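Local structure of RNA 2',3'-cyclic phosphodiesterase (Deinococcus radiodurans, 5H7E) at residues L73-R78 and W149-L154; Y10-P15 and V43-L48; E57-L62 and L115-D120. The protein is a LigT-like phosphoesterase of the 2H clan, an alpha/beta protein whose antiparallel strands are packed against helices. All blocks are in the same frame, centred on the assembly; numbering follows the deposited sequence.

Interaction 1: residues L73-R78 and W149-L154; sequences LHVNLR and WTAPGL
Val75 lies over one face of the indole of Trp149, and the two side chains run side by side in the same direction from neighbouring antiparallel strands. CB of Val75 stands 3.7 Å from the centroid of the six-membered ring of Trp149 and only 4° off its normal, a CH-pi contact over the face. The methyl CG1 of Val75 reaches farther along the same face, to 3.5 Å from CH2 of Trp149. What brings the ring here is the first torsion of Trp149: CG sits between the backbone N and the carbonyl carbon (chi1 75°), which lays the indole back over the partner strand. Leu77 comes in differently, crossing the tryptophan at about a right angle so that its CD2 meets CZ3 of Trp149 at the ring edge, 4.1 Å away.

Two pairs of backbone hydrogen bonds hold these side chains in register. Val75 N donates a hydrogen bond to Trp149 O at 2.8 Å, and the carbonyl of Val75 accepts one from Trp149 N in return. Leu73 and Ala151 form the next such pair; Ala151 N to Leu73 O is nearly straight, whereas Leu73 N to Ala151 O is bent, with an N-H...O angle of 140°. Between them, His74 and Thr150 make a non-hydrogen-bonded pair on the other face, where OG1 of Thr150 lies 3.8 Å from CD2 of His74 at the imidazole edge.

The two faces thus differ sharply in character. Leu12 touches Val75, Ile18 of helix 16-26 touches Trp149 and Leu77, and Leu22 touches Leu77, while His74 and Thr150 are exposed. A two-faced antiparallel strand pair of this kind, apolar toward helix 16-26 and polar toward solvent, belongs to the helix-backed sheet of the LigT-like fold.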
loop_
_atom_site.group_PDB
_atom_site.type_symbol
_atom_site.label_atom_id
_atom_site.label_comp_id
_atom_site.label_asym_id
_atom_site.label_seq_id
_atom_site.Cartn_x
_atom_site.Cartn_y
_atom_site.Cartn_z
ATOM N N LEU A 73 13.512 3.677 4.286
ATOM C CA LEU A 73 13.532 2.260 3.949
ATOM C C LEU A 73 13.960 2.099 2.504
ATOM O O LEU A 73 13.566 2.881 1.652
ATOM C CB LEU A 73 12.153 1.624 4.136
ATOM C CG LEU A 73 11.597 1.739 5.568
ATOM C CD1 LEU A 73 10.248 1.061 5.567
ATOM C CD2 LEU A 73 12.548 1.087 6.562
ATOM N N HIS A 74 14.759 1.069 2.219
ATOM C CA HIS A 74 15.203 0.818 0.857
ATOM C C HIS A 74 14.362 -0.307 0.294
ATOM O O HIS A 74 14.481 -1.450 0.737
ATOM C CB HIS A 74 16.679 0.486 0.817
ATOM C CG HIS A 74 17.187 0.389 -0.585
ATOM N ND1 HIS A 74 17.727 -0.763 -1.112
ATOM C CD2 HIS A 74 17.149 1.289 -1.601
ATOM C CE1 HIS A 74 18.049 -0.556 -2.375
ATOM N NE2 HIS A 74 17.718 0.684 -2.694
ATOM N N VAL A 75 13.430 0.034 -0.617
ATOM C CA VAL A 75 12.412 -0.893 -1.063
ATOM C C VAL A 75 12.806 -1.430 -2.425
ATOM O O VAL A 75 13.139 -0.650 -3.321
ATOM C CB VAL A 75 11.050 -0.197 -1.159
ATOM C CG1 VAL A 75 9.931 -1.266 -1.459
ATOM C CG2 VAL A 75 10.720 0.540 0.182
ATOM N N ASN A 76 12.810 -2.763 -2.555
ATOM C CA ASN A 76 13.203 -3.426 -3.796
ATOM C C ASN A 76 11.985 -4.037 -4.452
ATOM O O ASN A 76 11.229 -4.747 -3.788
ATOM C CB ASN A 76 14.199 -4.514 -3.466
ATOM C CG ASN A 76 15.409 -3.954 -2.780
ATOM O OD1 ASN A 76 16.228 -3.324 -3.428
ATOM N ND2 ASN A 76 15.541 -4.195 -1.476
ATOM N N LEU A 77 11.801 -3.770 -5.747
ATOM C CA LEU A 77 10.850 -4.548 -6.537
ATOM C C LEU A 77 11.379 -5.948 -6.755
ATOM O O LEU A 77 12.600 -6.149 -6.905
ATOM C CB LEU A 77 10.626 -3.925 -7.913
ATOM C CG LEU A 77 10.038 -2.517 -7.999
ATOM C CD1 LEU A 77 9.842 -2.151 -9.461
ATOM C CD2 LEU A 77 8.728 -2.436 -7.218
ATOM N N ARG A 78 10.456 -6.933 -6.734
ATOM C CA ARG A 78 10.851 -8.307 -6.978
ATOM C C ARG A 78 10.024 -8.813 -8.163
ATOM O O ARG A 78 10.075 -8.203 -9.224
ATOM C CB ARG A 78 10.729 -9.167 -5.698
ATOM C CG ARG A 78 11.584 -8.580 -4.521
ATOM C CD ARG A 78 13.099 -8.747 -4.849
ATOM N NE ARG A 78 13.505 -10.153 -4.882
ATOM C CZ ARG A 78 14.745 -10.561 -5.168
ATOM N NH1 ARG A 78 15.627 -9.675 -5.570
ATOM N NH2 ARG A 78 15.062 -11.864 -5.142
ATOM N N TRP A 149 13.919 1.862 -4.588
ATOM C CA TRP A 149 13.901 3.281 -4.235
ATOM C C TRP A 149 14.046 3.426 -2.733
ATOM O O TRP A 149 13.819 2.483 -1.987
ATOM C CB TRP A 149 12.617 4.007 -4.649
ATOM C CG TRP A 149 11.380 3.739 -3.810
ATOM C CD1 TRP A 149 10.841 4.633 -2.909
ATOM C CD2 TRP A 149 10.447 2.648 -3.901
ATOM N NE1 TRP A 149 9.681 4.129 -2.403
ATOM C CE2 TRP A 149 9.403 2.935 -2.991
ATOM C CE3 TRP A 149 10.382 1.442 -4.650
ATOM C CZ2 TRP A 149 8.309 2.069 -2.805
ATOM C CZ3 TRP A 149 9.287 0.592 -4.457
ATOM C CH2 TRP A 149 8.247 0.934 -3.553
ATOM N N THR A 150 14.329 4.644 -2.301
ATOM C CA THR A 150 14.430 4.959 -0.874
ATOM C C THR A 150 13.193 5.720 -0.448
ATOM O O THR A 150 12.891 6.792 -1.000
ATOM C CB THR A 150 15.684 5.783 -0.596
ATOM O OG1 THR A 150 16.830 5.002 -0.917
ATOM C CG2 THR A 150 15.767 6.115 0.898
ATOM N N ALA A 151 12.428 5.120 0.465
ATOM C CA ALA A 151 11.179 5.713 0.943
ATOM C C ALA A 151 11.449 6.620 2.121
ATOM O O ALA A 151 11.885 6.127 3.166
ATOM C CB ALA A 151 10.225 4.618 1.341
ATOM N N PRO A 152 11.201 7.932 2.025
ATOM C CA PRO A 152 11.535 8.831 3.135
ATOM C C PRO A 152 10.521 8.837 4.259
ATOM O O PRO A 152 10.863 9.360 5.330
ATOM C CB PRO A 152 11.635 10.200 2.455
ATOM C CG PRO A 152 10.805 10.111 1.282
ATOM C CD PRO A 152 10.786 8.664 0.817
ATOM N N GLY A 153 9.321 8.292 4.065
ATOM C CA GLY A 153 8.342 8.390 5.130
ATOM C C GLY A 153 7.199 7.438 4.858
ATOM O O GLY A 153 7.160 6.749 3.843
ATOM N N LEU A 154 6.279 7.416 5.815
ATOM C CA LEU A 154 5.074 6.601 5.777
ATOM C C LEU A 154 3.934 7.580 5.600
ATOM O O LEU A 154 3.993 8.677 6.163
ATOM C CB LEU A 154 4.926 5.849 7.108
ATOM C CG LEU A 154 3.640 4.986 7.243
ATOM C CD1 LEU A 154 3.603 3.902 6.231
ATOM C CD2 LEU A 154 3.493 4.423 8.650
#

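Interaction 2: residues Y10-P15 and V43-L48; sequences YALRVP and VTLSYL. With SO4 (sulfate ion), chain E; SO4 (sulfate ion), chain D.
Tyr10 faces both Leu45 and Ser46, which makes this antiparallel strand pair a worked case of the classic beta bulge. Tyr10 N donates a hydrogen bond to Ser46 O at 3.0 Å, while the carbonyl of Tyr10 accepts one from Leu45 N at 2.8 Å, almost straight. Beyond the bulge the register is regular again, and Leu12 and Val43 exchange two backbone hydrogen bonds. The chain turns a corner at Leu45, whose CD1 reaches the first strand, 4.0 Å from CG of Leu12, the two side chains set at a slant. Farther along, CD1 of Leu48 approaches CD2 of Tyr10 obliquely, also at 4.0 Å.

A second shell fixes these groups. Tyr10 OH hydrogen-bonds to the carbonyl of Leu59, Ser46 OG to Asp121, and helix 101-114 covers Tyr10 and Leu45 through Leu104, Leu108 and Ile112.

The opposite face carries Thr44, part of a His-Val-Thr sequence that matches the HxT signature of the 2H clan. Its OG1 lies 3.1 Å from O4 of the chain D sulfate, though its proton may instead serve a nearby glycerol; His127 and Thr129 hydrogen-bond the ion, consistent with an anion pocket between this motif and its counterpart His127-Ile128-Thr129. Beyond Leu12, Arg13 stretches out, its chain extended from CG to NE, and sets the guanidinium edge-on to the chain E sulfate, with NH1 2.7 Å from O1 of that ion.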
loop_
_atom_site.group_PDB
_atom_site.type_symbol
_atom_site.label_atom_id
_atom_site.label_comp_id
_atom_site.label_asym_id
_atom_site.label_seq_id
_atom_site.Cartn_x
_atom_site.Cartn_y
_atom_site.Cartn_z
ATOM N N TYR A 10 -2.562 3.249 5.757
ATOM C CA TYR A 10 -1.155 3.624 5.837
ATOM C C TYR A 10 -0.427 2.954 4.691
ATOM O O TYR A 10 -0.678 1.776 4.427
ATOM C CB TYR A 10 -0.544 3.122 7.118
ATOM C CG TYR A 10 -0.940 3.832 8.416
ATOM C CD1 TYR A 10 -0.240 4.924 8.876
ATOM C CD2 TYR A 10 -1.963 3.318 9.180
ATOM C CE1 TYR A 10 -0.561 5.528 10.148
ATOM C CE2 TYR A 10 -2.299 3.889 10.394
ATOM C CZ TYR A 10 -1.574 4.948 10.875
ATOM O OH TYR A 10 -1.947 5.433 12.125
ATOM N N ALA A 11 0.382 3.725 3.978
ATOM C CA ALA A 11 1.060 3.109 2.830
ATOM C C ALA A 11 2.364 3.844 2.595
ATOM O O ALA A 11 2.547 4.990 3.009
ATOM C CB ALA A 11 0.187 3.190 1.575
ATOM N N LEU A 12 3.247 3.207 1.819
ATOM C CA LEU A 12 4.376 3.914 1.195
ATOM C C LEU A 12 3.985 4.380 -0.206
ATOM O O LEU A 12 3.443 3.603 -1.007
ATOM C CB LEU A 12 5.611 2.999 1.070
ATOM C CG LEU A 12 6.006 2.259 2.351
ATOM C CD1 LEU A 12 7.295 1.412 2.026
ATOM C CD2 LEU A 12 6.365 3.280 3.419
ATOM N N ARG A 13 4.246 5.652 -0.486
ATOM C CA ARG A 13 4.129 6.198 -1.822
ATOM C C ARG A 13 5.179 5.557 -2.717
ATOM O O ARG A 13 6.217 5.096 -2.247
ATOM C CB ARG A 13 4.354 7.702 -1.735
ATOM C CG ARG A 13 4.401 8.379 -2.988
ATOM C CD ARG A 13 4.933 9.819 -2.797
ATOM N NE ARG A 13 5.015 10.352 -4.133
ATOM C CZ ARG A 13 6.122 10.437 -4.850
ATOM N NH1 ARG A 13 7.305 10.110 -4.336
ATOM N NH2 ARG A 13 6.038 10.918 -6.077
ATOM N N VAL A 14 4.884 5.492 -4.011
ATOM C CA VAL A 14 5.802 4.905 -4.990
ATOM C C VAL A 14 6.231 6.030 -5.920
ATOM O O VAL A 14 5.356 6.697 -6.515
ATOM C CB VAL A 14 5.106 3.785 -5.773
ATOM C CG1 VAL A 14 6.069 3.162 -6.770
ATOM C CG2 VAL A 14 4.675 2.700 -4.765
ATOM N N PRO A 15 7.527 6.309 -6.075
ATOM C CA PRO A 15 7.966 7.465 -6.841
ATOM C C PRO A 15 7.970 7.202 -8.343
ATOM O O PRO A 15 7.810 6.076 -8.810
ATOM C CB PRO A 15 9.396 7.723 -6.339
ATOM C CG PRO A 15 9.866 6.284 -5.909
ATOM C CD PRO A 15 8.623 5.615 -5.363
ATOM N N VAL A 43 2.285 0.977 -1.548
ATOM C CA VAL A 43 2.525 -0.258 -0.770
ATOM C C VAL A 43 1.718 -0.151 0.529
ATOM O O VAL A 43 2.104 0.606 1.414
ATOM C CB VAL A 43 4.003 -0.440 -0.437
ATOM C CG1 VAL A 43 4.195 -1.746 0.362
ATOM C CG2 VAL A 43 4.916 -0.456 -1.686
ATOM N N THR A 44 0.565 -0.826 0.599
ATOM C CA THR A 44 -0.311 -0.684 1.777
ATOM C C THR A 44 0.256 -1.453 2.947
ATOM O O THR A 44 0.671 -2.607 2.803
ATOM C CB THR A 44 -1.676 -1.215 1.442
ATOM O OG1 THR A 44 -2.174 -0.490 0.328
ATOM C CG2 THR A 44 -2.684 -1.005 2.654
ATOM N N LEU A 45 0.226 -0.837 4.130
ATOM C CA LEU A 45 0.615 -1.513 5.369
ATOM C C LEU A 45 -0.590 -1.892 6.242
ATOM O O LEU A 45 -0.543 -2.911 6.928
ATOM C CB LEU A 45 1.555 -0.611 6.186
ATOM C CG LEU A 45 3.022 -0.531 5.684
ATOM C CD1 LEU A 45 3.204 0.326 4.535
ATOM C CD2 LEU A 45 3.968 -0.073 6.812
ATOM N N SER A 46 -1.646 -1.086 6.237
ATOM C CA SER A 46 -2.851 -1.442 6.952
ATOM C C SER A 46 -3.995 -0.622 6.379
ATOM O O SER A 46 -3.825 0.551 6.024
ATOM C CB SER A 46 -2.719 -1.125 8.454
ATOM O OG SER A 46 -3.877 -1.653 9.118
ATOM N N TYR A 47 -5.161 -1.249 6.285
ATOM C CA TYR A 47 -6.365 -0.600 5.773
ATOM C C TYR A 47 -7.394 -0.515 6.888
ATOM O O TYR A 47 -7.669 -1.510 7.550
ATOM C CB TYR A 47 -6.897 -1.401 4.571
ATOM C CG TYR A 47 -8.251 -0.979 4.120
ATOM C CD1 TYR A 47 -8.479 0.289 3.664
ATOM C CD2 TYR A 47 -9.319 -1.871 4.171
ATOM C CE1 TYR A 47 -9.739 0.689 3.279
ATOM C CE2 TYR A 47 -10.587 -1.482 3.756
ATOM C CZ TYR A 47 -10.781 -0.215 3.339
ATOM O OH TYR A 47 -12.061 0.165 2.927
ATOM N N LEU A 48 -7.960 0.676 7.064
ATOM C CA LEU A 48 -8.873 1.011 8.163
ATOM C C LEU A 48 -10.180 1.486 7.556
ATOM O O LEU A 48 -10.328 2.674 7.207
ATOM C CB LEU A 48 -8.249 2.113 9.032
ATOM C CG LEU A 48 -6.905 1.790 9.732
ATOM C CD1 LEU A 48 -5.705 1.814 8.814
ATOM C CD2 LEU A 48 -6.657 2.828 10.802
HETATM S S SO4 E . 8.949 11.529 -7.194
HETATM O O1 SO4 E . 9.261 11.279 -5.774
HETATM O O2 SO4 E . 7.872 10.697 -7.680
HETATM O O3 SO4 E . 8.467 12.901 -7.305
HETATM O O4 SO4 E . 10.149 11.391 -8.020
HETATM S S SO4 D . -3.929 -3.110 -2.140
HETATM O O1 SO4 D . -5.297 -2.756 -1.839
HETATM O O2 SO4 D . -3.934 -4.486 -2.672
HETATM O O3 SO4 D . -3.474 -2.092 -3.078
HETATM O O4 SO4 D . -3.103 -3.096 -0.985
#

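Interaction 3: residues E57-L62 and L115-D120; sequences EDLKRL and LGIGTD
Asp58, whose CB packs on Leu115, turns its carboxylate toward the edge of the Arg61 guanidinium, with CG of Asp58 in the plane of that group. One guanidinium face is covered by CG of Glu57, 3.4 Å above the plane and offset toward the rim. Within the helix this gives a salt bridge from NH1 of Arg61 to OD1 of Asp58 at 2.7 Å, leaving OD2 to a second one with Arg55.

The meeting with the loop itself is apolar. Leu115, the first residue past helix 101-114, lays both of its methyls on helix 56-67: CD1 and CD2 each come to 4.0 Å from CB of Asp58, obliquely. The same CD1 passes Leu62 in the opposite sense, 4.1 Å from its CD2. Leu59 and Ile117 meet tip to tip, with CD2 of Leu59 3.7 Å from CD1 of Ile117. Gly116 has positive phi and closes helix 101-114 with a Schellman motif; Leu115 and Ile117, to either side of it in sequence, both point toward helix 56-67.

Leu48 and Ile112 extend this apolar patch on the inner side. Arg55 also donates to the carbonyl of Leu115, so one guanidinium ties the helix carboxylate to the loop backbone. The chemistry is therefore divided: branched aliphatic tips fill the joint, while charges are paired along its outer margin, where two arginine partners would be expected to favour the charged form of Asp58.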
loop_
_atom_site.group_PDB
_atom_site.type_symbol
_atom_site.label_atom_id
_atom_site.label_comp_id
_atom_site.label_asym_id
_atom_site.label_seq_id
_atom_site.Cartn_x
_atom_site.Cartn_y
_atom_site.Cartn_z
ATOM N N GLU A 57 -6.247 11.945 15.031
ATOM C CA GLU A 57 -5.054 12.407 15.731
ATOM C C GLU A 57 -4.318 11.269 16.416
ATOM O O GLU A 57 -3.083 11.235 16.383
ATOM C CB GLU A 57 -5.411 13.515 16.729
ATOM C CG GLU A 57 -4.182 14.245 17.260
ATOM C CD GLU A 57 -3.375 14.927 16.154
ATOM O OE1 GLU A 57 -3.968 15.357 15.137
ATOM O OE2 GLU A 57 -2.138 15.034 16.308
ATOM N N ASP A 58 -5.029 10.292 17.007
ATOM C CA ASP A 58 -4.316 9.126 17.559
ATOM C C ASP A 58 -3.539 8.387 16.487
ATOM O O ASP A 58 -2.433 7.900 16.744
ATOM C CB ASP A 58 -5.260 8.133 18.236
ATOM C CG ASP A 58 -5.852 8.672 19.546
ATOM O OD1 ASP A 58 -5.261 9.599 20.164
ATOM O OD2 ASP A 58 -6.911 8.129 19.960
ATOM N N LEU A 59 -4.131 8.243 15.302
ATOM C CA LEU A 59 -3.448 7.538 14.223
ATOM C C LEU A 59 -2.223 8.306 13.755
ATOM O O LEU A 59 -1.233 7.701 13.305
ATOM C CB LEU A 59 -4.403 7.327 13.039
ATOM C CG LEU A 59 -5.534 6.347 13.375
ATOM C CD1 LEU A 59 -6.527 6.317 12.207
ATOM C CD2 LEU A 59 -5.018 4.886 13.581
ATOM N N LYS A 60 -2.288 9.638 13.784
ATOM C CA LYS A 60 -1.140 10.454 13.404
ATOM C C LYS A 60 -0.026 10.325 14.430
ATOM O O LYS A 60 1.147 10.241 14.070
ATOM C CB LYS A 60 -1.559 11.925 13.244
ATOM C CG LYS A 60 -2.296 12.164 11.931
ATOM C CD LYS A 60 -2.965 13.534 11.850
ATOM C CE LYS A 60 -1.960 14.664 11.864
ATOM N NZ LYS A 60 -2.635 16.010 11.692
ATOM N N ARG A 61 -0.376 10.328 15.709
ATOM C CA ARG A 61 0.622 10.124 16.751
ATOM C C ARG A 61 1.276 8.755 16.612
ATOM O O ARG A 61 2.477 8.611 16.860
ATOM C CB ARG A 61 -0.029 10.269 18.122
ATOM C CG ARG A 61 -0.420 11.665 18.455
ATOM C CD ARG A 61 -0.901 11.732 19.930
ATOM N NE ARG A 61 -1.679 12.939 20.210
ATOM C CZ ARG A 61 -3.005 12.986 20.357
ATOM N NH1 ARG A 61 -3.755 11.890 20.261
ATOM N NH2 ARG A 61 -3.592 14.150 20.604
ATOM N N LEU A 62 0.478 7.728 16.299
ATOM C CA LEU A 62 1.038 6.387 16.097
ATOM C C LEU A 62 2.005 6.364 14.920
ATOM O O LEU A 62 3.109 5.808 15.026
ATOM C CB LEU A 62 -0.102 5.385 15.900
ATOM C CG LEU A 62 0.354 3.946 15.582
ATOM C CD1 LEU A 62 1.107 3.333 16.801
ATOM C CD2 LEU A 62 -0.931 3.206 15.280
ATOM N N LEU A 115 -5.363 0.884 19.932
ATOM C CA LEU A 115 -6.216 2.073 19.963
ATOM C C LEU A 115 -7.691 1.721 19.870
ATOM O O LEU A 115 -8.518 2.615 20.009
ATOM C CB LEU A 115 -5.850 3.022 18.811
ATOM C CG LEU A 115 -4.497 3.712 18.992
ATOM C CD1 LEU A 115 -4.064 4.378 17.726
ATOM C CD2 LEU A 115 -4.530 4.733 20.181
ATOM N N GLY A 116 -8.044 0.457 19.636
ATOM C CA GLY A 116 -9.444 0.103 19.459
ATOM C C GLY A 116 -10.037 0.609 18.162
ATOM O O GLY A 116 -11.224 0.922 18.116
ATOM N N ILE A 117 -9.222 0.736 17.136
ATOM C CA ILE A 117 -9.646 1.169 15.809
ATOM C C ILE A 117 -9.639 -0.042 14.894
ATOM O O ILE A 117 -8.706 -0.852 14.941
ATOM C CB ILE A 117 -8.710 2.281 15.311
ATOM C CG1 ILE A 117 -8.871 3.501 16.235
ATOM C CG2 ILE A 117 -8.943 2.633 13.812
ATOM C CD1 ILE A 117 -7.820 4.525 15.947
ATOM N N GLY A 118 -10.672 -0.172 14.063
ATOM C CA GLY A 118 -10.819 -1.375 13.246
ATOM C C GLY A 118 -9.927 -1.409 12.010
ATOM O O GLY A 118 -9.668 -0.400 11.355
ATOM N N THR A 119 -9.453 -2.607 11.689
ATOM C CA THR A 119 -8.703 -2.836 10.468
ATOM C C THR A 119 -9.424 -3.849 9.608
ATOM O O THR A 119 -10.350 -4.514 10.039
ATOM C CB THR A 119 -7.296 -3.357 10.736
ATOM O OG1 THR A 119 -7.406 -4.444 11.646
ATOM C CG2 THR A 119 -6.456 -2.267 11.360
ATOM N N ASP A 120 -8.974 -3.961 8.359
ATOM C CA ASP A 120 -9.571 -4.952 7.473
ATOM C C ASP A 120 -8.440 -5.477 6.595
ATOM O O ASP A 120 -8.428 -5.260 5.373
ATOM C CB ASP A 120 -10.701 -4.343 6.645
ATOM C CG ASP A 120 -11.369 -5.346 5.730
ATOM O OD1 ASP A 120 -11.423 -6.525 6.054
ATOM O OD2 ASP A 120 -11.880 -4.908 4.679
#

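How the interactions relate
Interactions 1 and 2 share a sheet, since strands 6-13 and 148-160 are neighbours in it; their centres are 11 Å apart and they touch where Trp149 packs on Pro15. Interaction 3 lies outside that sheet, about 15 Å from interaction 2 and 23 Å from interaction 1 between centres. It still meets interaction 2, through Tyr47 O and Asp120 N, 2.9 Å apart in a probable hydrogen bond. Along the chain, interaction 2 closes before either of the others opens, whereas interactions 1 and 3 interleave, their segments alternating. The strand pair of interaction 2, near the centre of the chain, thus touches both of the others.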